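Type IV pilus biogenesis protein PilB (Streptococcus sanguinis, PDB 7B7P) is a minor type IV pilin that carries a metal-binding von Willebrand factor A-like domain and has a direct role in bacterial adhesion. Local coordinates at residues 159-171 with 206-220. Sequence-based numbering, arbitrary orientation.
Sequences QMNIAVSFVFDTS and LAEIGNISVNLVGFS
Ile162 pairs with Ile212, and Phe168 with Gly218, where strands 162-169 and 212-219 run parallel in the central sheet of the von Willebrand factor A-like domain. Helix 191-209 lies between them in sequence, which makes a beta-alpha-beta crossover. Backbone bonds alternate along the pair. Ile162 N gives to Asn211 O and Ser213 N to Ile162 O, and the pattern runs on to Thr170 N, 2.7 Å from Phe219 O.

Apolar side chains fill the face that carries Ile162, Val164, Phe166 and Phe168. The rim of the Phe166 ring meets the returning helix, with CZ 3.9 Å from Leu206 CD1. Leu216 CD1 touches both phenylalanines, 3.6 Å from Phe166 CB and 3.8 Å from Phe168 CD2. The Leu216 chain reaches this spot with CG anti to the backbone N (chi1 -172°).

Polar groups occur on the other face and at the N-terminal end. Ser165 OG donates to Asn215 OD1 at 2.9 Å, while Asn215 ND2 is taken by Ser268 OG and Gln228 O. This buried amide is therefore held at both ends. Before the strands, Gln159 NE2 bonds to Ile209 O at 2.7 Å, and this acceptor lies in the plane of the Gln159 amide. The bond ties the chain entering strand 162-169 to the connection leading into strand 212-219.

The C-terminal end leads into the metal site (MIDAS). Asp169 lies near Asp284, and the Ser171 side chain is close to the bound magnesium. Asp169 OD2 accepts from Thr283 OG1 and Asp284 N. Its OD1 closes an Asx turn with Ser171 N and also takes Ser171 OG, so both oxygens are fixed. Phe219 lies against this residue: Asp169 CA sits over one face of the ring, 3.8 Å from the centroid, in a CH-pi contact.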
loop_
_atom_site.group_PDB
_atom_site.type_symbol
_atom_site.label_atom_id
_atom_site.label_comp_id
_atom_site.label_asym_id
_atom_site.label_seq_id
_atom_site.Cartn_x
_atom_site.Cartn_y
_atom_site.Cartn_z
ATOM N N GLN A 159 -2.007 -9.560 -14.138
ATOM C CA GLN A 159 -1.759 -9.287 -12.732
ATOM C C GLN A 159 -3.043 -9.491 -11.921
ATOM O O GLN A 159 -4.100 -9.865 -12.442
ATOM C CB GLN A 159 -1.198 -7.875 -12.553
ATOM C CG GLN A 159 -2.230 -6.749 -12.735
ATOM C CD GLN A 159 -1.649 -5.501 -13.397
ATOM O OE1 GLN A 159 -0.781 -5.597 -14.266
ATOM N NE2 GLN A 159 -2.134 -4.325 -12.992
ATOM N N MET A 160 -2.945 -9.241 -10.618
ATOM C CA MET A 160 -4.081 -9.373 -9.728
ATOM C C MET A 160 -5.024 -8.181 -9.883
ATOM O O MET A 160 -4.677 -7.142 -10.460
ATOM C CB MET A 160 -3.595 -9.511 -8.292
ATOM C CG MET A 160 -2.893 -10.834 -8.024
ATOM S SD MET A 160 -3.333 -12.191 -9.150
ATOM C CE MET A 160 -2.084 -12.047 -10.438
ATOM N N ASN A 161 -6.246 -8.351 -9.392
ATOM C CA ASN A 161 -7.187 -7.245 -9.341
ATOM C C ASN A 161 -7.016 -6.487 -8.031
ATOM O O ASN A 161 -6.617 -7.051 -7.008
ATOM C CB ASN A 161 -8.624 -7.741 -9.496
ATOM C CG ASN A 161 -8.777 -8.692 -10.665
ATOM O OD1 ASN A 161 -8.652 -8.286 -11.820
ATOM N ND2 ASN A 161 -9.032 -9.968 -10.372
ATOM N N ILE A 162 -7.300 -5.188 -8.081
ATOM C CA ILE A 162 -7.118 -4.301 -6.942
ATOM C C ILE A 162 -8.381 -3.472 -6.764
ATOM O O ILE A 162 -8.863 -2.850 -7.718
ATOM C CB ILE A 162 -5.899 -3.378 -7.131
ATOM C CG1 ILE A 162 -4.596 -4.181 -7.089
ATOM C CG2 ILE A 162 -5.913 -2.270 -6.099
ATOM C CD1 ILE A 162 -3.366 -3.379 -7.551
ATOM N N ALA A 163 -8.902 -3.442 -5.544
ATOM C CA ALA A 163 -10.026 -2.587 -5.209
ATOM C C ALA A 163 -9.579 -1.534 -4.207
ATOM O O ALA A 163 -8.816 -1.827 -3.285
ATOM C CB ALA A 163 -11.186 -3.395 -4.640
ATOM N N VAL A 164 -10.044 -0.307 -4.409
ATOM C CA VAL A 164 -9.696 0.816 -3.558
ATOM C C VAL A 164 -10.988 1.510 -3.184
ATOM O O VAL A 164 -11.731 1.959 -4.060
ATOM C CB VAL A 164 -8.740 1.805 -4.248
ATOM C CG1 VAL A 164 -8.426 2.959 -3.307
ATOM C CG2 VAL A 164 -7.459 1.104 -4.701
ATOM N N SER A 165 -11.276 1.583 -1.897
ATOM C CA SER A 165 -12.435 2.334 -1.442
ATOM C C SER A 165 -11.961 3.668 -0.894
ATOM O O SER A 165 -11.171 3.706 0.061
ATOM C CB SER A 165 -13.243 1.574 -0.387
ATOM O OG SER A 165 -14.419 2.319 -0.104
ATOM N N PHE A 166 -12.427 4.747 -1.515
ATOM C CA PHE A 166 -12.189 6.097 -1.042
ATOM C C PHE A 166 -13.281 6.483 -0.070
ATOM O O PHE A 166 -14.466 6.363 -0.393
ATOM C CB PHE A 166 -12.171 7.088 -2.207
ATOM C CG PHE A 166 -10.918 7.018 -3.019
ATOM C CD1 PHE A 166 -9.752 7.627 -2.572
ATOM C CD2 PHE A 166 -10.896 6.323 -4.213
ATOM C CE1 PHE A 166 -8.575 7.545 -3.319
ATOM C CE2 PHE A 166 -9.737 6.247 -4.967
ATOM C CZ PHE A 166 -8.575 6.850 -4.520
ATOM N N VAL A 167 -12.884 6.997 1.091
ATOM C CA VAL A 167 -13.804 7.284 2.181
ATOM C C VAL A 167 -13.503 8.696 2.655
ATOM O O VAL A 167 -12.526 8.923 3.378
ATOM C CB VAL A 167 -13.693 6.264 3.319
ATOM C CG1 VAL A 167 -14.567 6.666 4.501
ATOM C CG2 VAL A 167 -14.085 4.904 2.800
ATOM N N PHE A 168 -14.352 9.649 2.260
ATOM C CA PHE A 168 -14.031 11.066 2.345
ATOM C C PHE A 168 -14.939 11.775 3.340
ATOM O O PHE A 168 -16.163 11.705 3.234
ATOM C CB PHE A 168 -14.143 11.735 0.971
ATOM C CG PHE A 168 -13.036 11.376 0.002
ATOM C CD1 PHE A 168 -11.918 10.668 0.404
ATOM C CD2 PHE A 168 -13.117 11.784 -1.324
ATOM C CE1 PHE A 168 -10.908 10.352 -0.496
ATOM C CE2 PHE A 168 -12.125 11.480 -2.221
ATOM C CZ PHE A 168 -11.015 10.769 -1.815
ATOM N N ASP A 169 -14.321 12.478 4.285
ATOM C CA ASP A 169 -15.026 13.359 5.198
ATOM C C ASP A 169 -15.756 14.447 4.402
ATOM O O ASP A 169 -15.155 15.138 3.574
ATOM C CB ASP A 169 -13.994 13.948 6.172
ATOM C CG ASP A 169 -14.598 14.766 7.312
ATOM O OD1 ASP A 169 -15.665 15.397 7.176
ATOM O OD2 ASP A 169 -13.938 14.834 8.372
ATOM N N THR A 170 -17.070 14.563 4.623
ATOM C CA THR A 170 -17.901 15.588 3.998
ATOM C C THR A 170 -18.585 16.450 5.047
ATOM O O THR A 170 -19.665 16.985 4.803
ATOM C CB THR A 170 -18.954 14.992 3.046
ATOM O OG1 THR A 170 -19.949 14.258 3.781
ATOM C CG2 THR A 170 -18.340 14.082 1.991
ATOM N N SER A 171 -17.955 16.631 6.204
ATOM C CA SER A 171 -18.541 17.483 7.229
ATOM C C SER A 171 -18.563 18.962 6.788
ATOM O O SER A 171 -17.946 19.365 5.797
ATOM C CB SER A 171 -17.785 17.323 8.546
ATOM O OG SER A 171 -16.471 17.823 8.449
ATOM N N LEU A 206 -4.002 6.241 -10.524
ATOM C CA LEU A 206 -4.296 4.831 -10.253
ATOM C C LEU A 206 -4.575 4.066 -11.542
ATOM O O LEU A 206 -4.188 2.897 -11.668
ATOM C CB LEU A 206 -5.489 4.698 -9.309
ATOM C CG LEU A 206 -5.293 4.984 -7.818
ATOM C CD1 LEU A 206 -6.606 4.757 -7.105
ATOM C CD2 LEU A 206 -4.192 4.140 -7.212
ATOM N N ALA A 207 -5.248 4.709 -12.506
ATOM C CA ALA A 207 -5.565 4.062 -13.780
ATOM C C ALA A 207 -4.345 3.382 -14.395
ATOM O O ALA A 207 -4.441 2.258 -14.903
ATOM C CB ALA A 207 -6.154 5.086 -14.753
ATOM N N GLU A 208 -3.175 4.019 -14.297
ATOM C CA GLU A 208 -1.975 3.511 -14.961
ATOM C C GLU A 208 -1.589 2.120 -14.472
ATOM O O GLU A 208 -1.064 1.310 -15.245
ATOM C CB GLU A 208 -0.822 4.486 -14.752
ATOM C CG GLU A 208 -0.984 5.791 -15.492
ATOM C CD GLU A 208 0.066 6.800 -15.084
ATOM O OE1 GLU A 208 -0.106 8.001 -15.404
ATOM O OE2 GLU A 208 1.060 6.387 -14.433
ATOM N N ILE A 209 -1.830 1.823 -13.193
ATOM C CA ILE A 209 -1.534 0.488 -12.680
ATOM C C ILE A 209 -2.297 -0.583 -13.456
ATOM O O ILE A 209 -1.809 -1.711 -13.616
ATOM C CB ILE A 209 -1.848 0.415 -11.171
ATOM C CG1 ILE A 209 -1.300 1.648 -10.442
ATOM C CG2 ILE A 209 -1.269 -0.846 -10.566
ATOM C CD1 ILE A 209 -1.328 1.536 -8.933
ATOM N N GLY A 210 -3.493 -0.255 -13.958
ATOM C CA GLY A 210 -4.362 -1.238 -14.587
ATOM C C GLY A 210 -4.959 -2.257 -13.630
ATOM O O GLY A 210 -4.372 -2.553 -12.585
ATOM N N ASN A 211 -6.133 -2.796 -13.974
ATOM C CA ASN A 211 -6.752 -3.891 -13.221
ATOM C C ASN A 211 -7.114 -3.446 -11.803
ATOM O O ASN A 211 -6.843 -4.128 -10.808
ATOM C CB ASN A 211 -5.843 -5.122 -13.202
ATOM C CG ASN A 211 -6.493 -6.325 -13.833
ATOM O OD1 ASN A 211 -7.588 -6.228 -14.404
ATOM N ND2 ASN A 211 -5.832 -7.474 -13.731
ATOM N N ILE A 212 -7.762 -2.291 -11.723
ATOM C CA ILE A 212 -7.882 -1.568 -10.471
ATOM C C ILE A 212 -9.224 -0.853 -10.478
ATOM O O ILE A 212 -9.490 -0.027 -11.357
ATOM C CB ILE A 212 -6.710 -0.587 -10.278
ATOM C CG1 ILE A 212 -6.925 0.343 -9.086
ATOM C CG2 ILE A 212 -6.410 0.178 -11.564
ATOM C CD1 ILE A 212 -5.595 0.864 -8.531
ATOM N N SER A 213 -10.088 -1.205 -9.530
ATOM C CA SER A 213 -11.399 -0.585 -9.435
ATOM C C SER A 213 -11.544 0.184 -8.128
ATOM O O SER A 213 -10.854 -0.074 -7.140
ATOM C CB SER A 213 -12.524 -1.620 -9.587
ATOM O OG SER A 213 -12.149 -2.849 -9.020
ATOM N N VAL A 214 -12.438 1.161 -8.154
ATOM C CA VAL A 214 -12.593 2.116 -7.072
ATOM C C VAL A 214 -14.082 2.357 -6.846
ATOM O O VAL A 214 -14.902 2.192 -7.753
ATOM C CB VAL A 214 -11.857 3.443 -7.393
ATOM C CG1 VAL A 214 -10.436 3.184 -7.899
ATOM C CG2 VAL A 214 -12.616 4.230 -8.440
ATOM N N ASN A 215 -14.435 2.728 -5.614
ATOM C CA ASN A 215 -15.746 3.300 -5.326
ATOM C C ASN A 215 -15.532 4.476 -4.388
ATOM O O ASN A 215 -14.411 4.741 -3.942
ATOM C CB ASN A 215 -16.728 2.264 -4.748
ATOM C CG ASN A 215 -16.428 1.899 -3.296
ATOM O OD1 ASN A 215 -15.300 2.083 -2.821
ATOM N ND2 ASN A 215 -17.449 1.390 -2.575
ATOM N N LEU A 216 -16.608 5.178 -4.068
ATOM C CA LEU A 216 -16.516 6.420 -3.322
ATOM C C LEU A 216 -17.529 6.405 -2.187
ATOM O O LEU A 216 -18.730 6.243 -2.431
ATOM C CB LEU A 216 -16.751 7.621 -4.248
ATOM C CG LEU A 216 -16.475 8.974 -3.586
ATOM C CD1 LEU A 216 -15.045 9.023 -3.021
ATOM C CD2 LEU A 216 -16.737 10.141 -4.552
ATOM N N VAL A 217 -17.047 6.581 -0.956
ATOM C CA VAL A 217 -17.883 6.704 0.232
ATOM C C VAL A 217 -17.677 8.097 0.808
ATOM O O VAL A 217 -16.536 8.548 0.976
ATOM C CB VAL A 217 -17.549 5.630 1.292
ATOM C CG1 VAL A 217 -18.287 5.909 2.630
ATOM C CG2 VAL A 217 -17.854 4.231 0.780
ATOM N N GLY A 218 -18.772 8.773 1.113
ATOM C CA GLY A 218 -18.729 10.007 1.864
ATOM C C GLY A 218 -19.198 9.744 3.284
ATOM O O GLY A 218 -19.958 8.820 3.540
ATOM N N PHE A 219 -18.739 10.564 4.216
ATOM C CA PHE A 219 -19.238 10.434 5.572
ATOM C C PHE A 219 -19.185 11.795 6.224
ATOM O O PHE A 219 -18.272 12.585 5.975
ATOM C CB PHE A 219 -18.444 9.405 6.413
ATOM C CG PHE A 219 -17.061 9.872 6.830
ATOM C CD1 PHE A 219 -16.877 10.560 8.020
ATOM C CD2 PHE A 219 -15.947 9.591 6.033
ATOM C CE1 PHE A 219 -15.617 10.992 8.408
ATOM C CE2 PHE A 219 -14.672 10.003 6.415
ATOM C CZ PHE A 219 -14.506 10.702 7.603
ATOM N N SER A 220 -20.183 12.059 7.047
ATOM C CA SER A 220 -20.140 13.190 7.943
ATOM C C SER A 220 -20.841 12.764 9.217
ATOM O O SER A 220 -20.295 11.963 9.985
ATOM C CB SER A 220 -20.787 14.426 7.313
ATOM O OG SER A 220 -22.127 14.159 6.938
#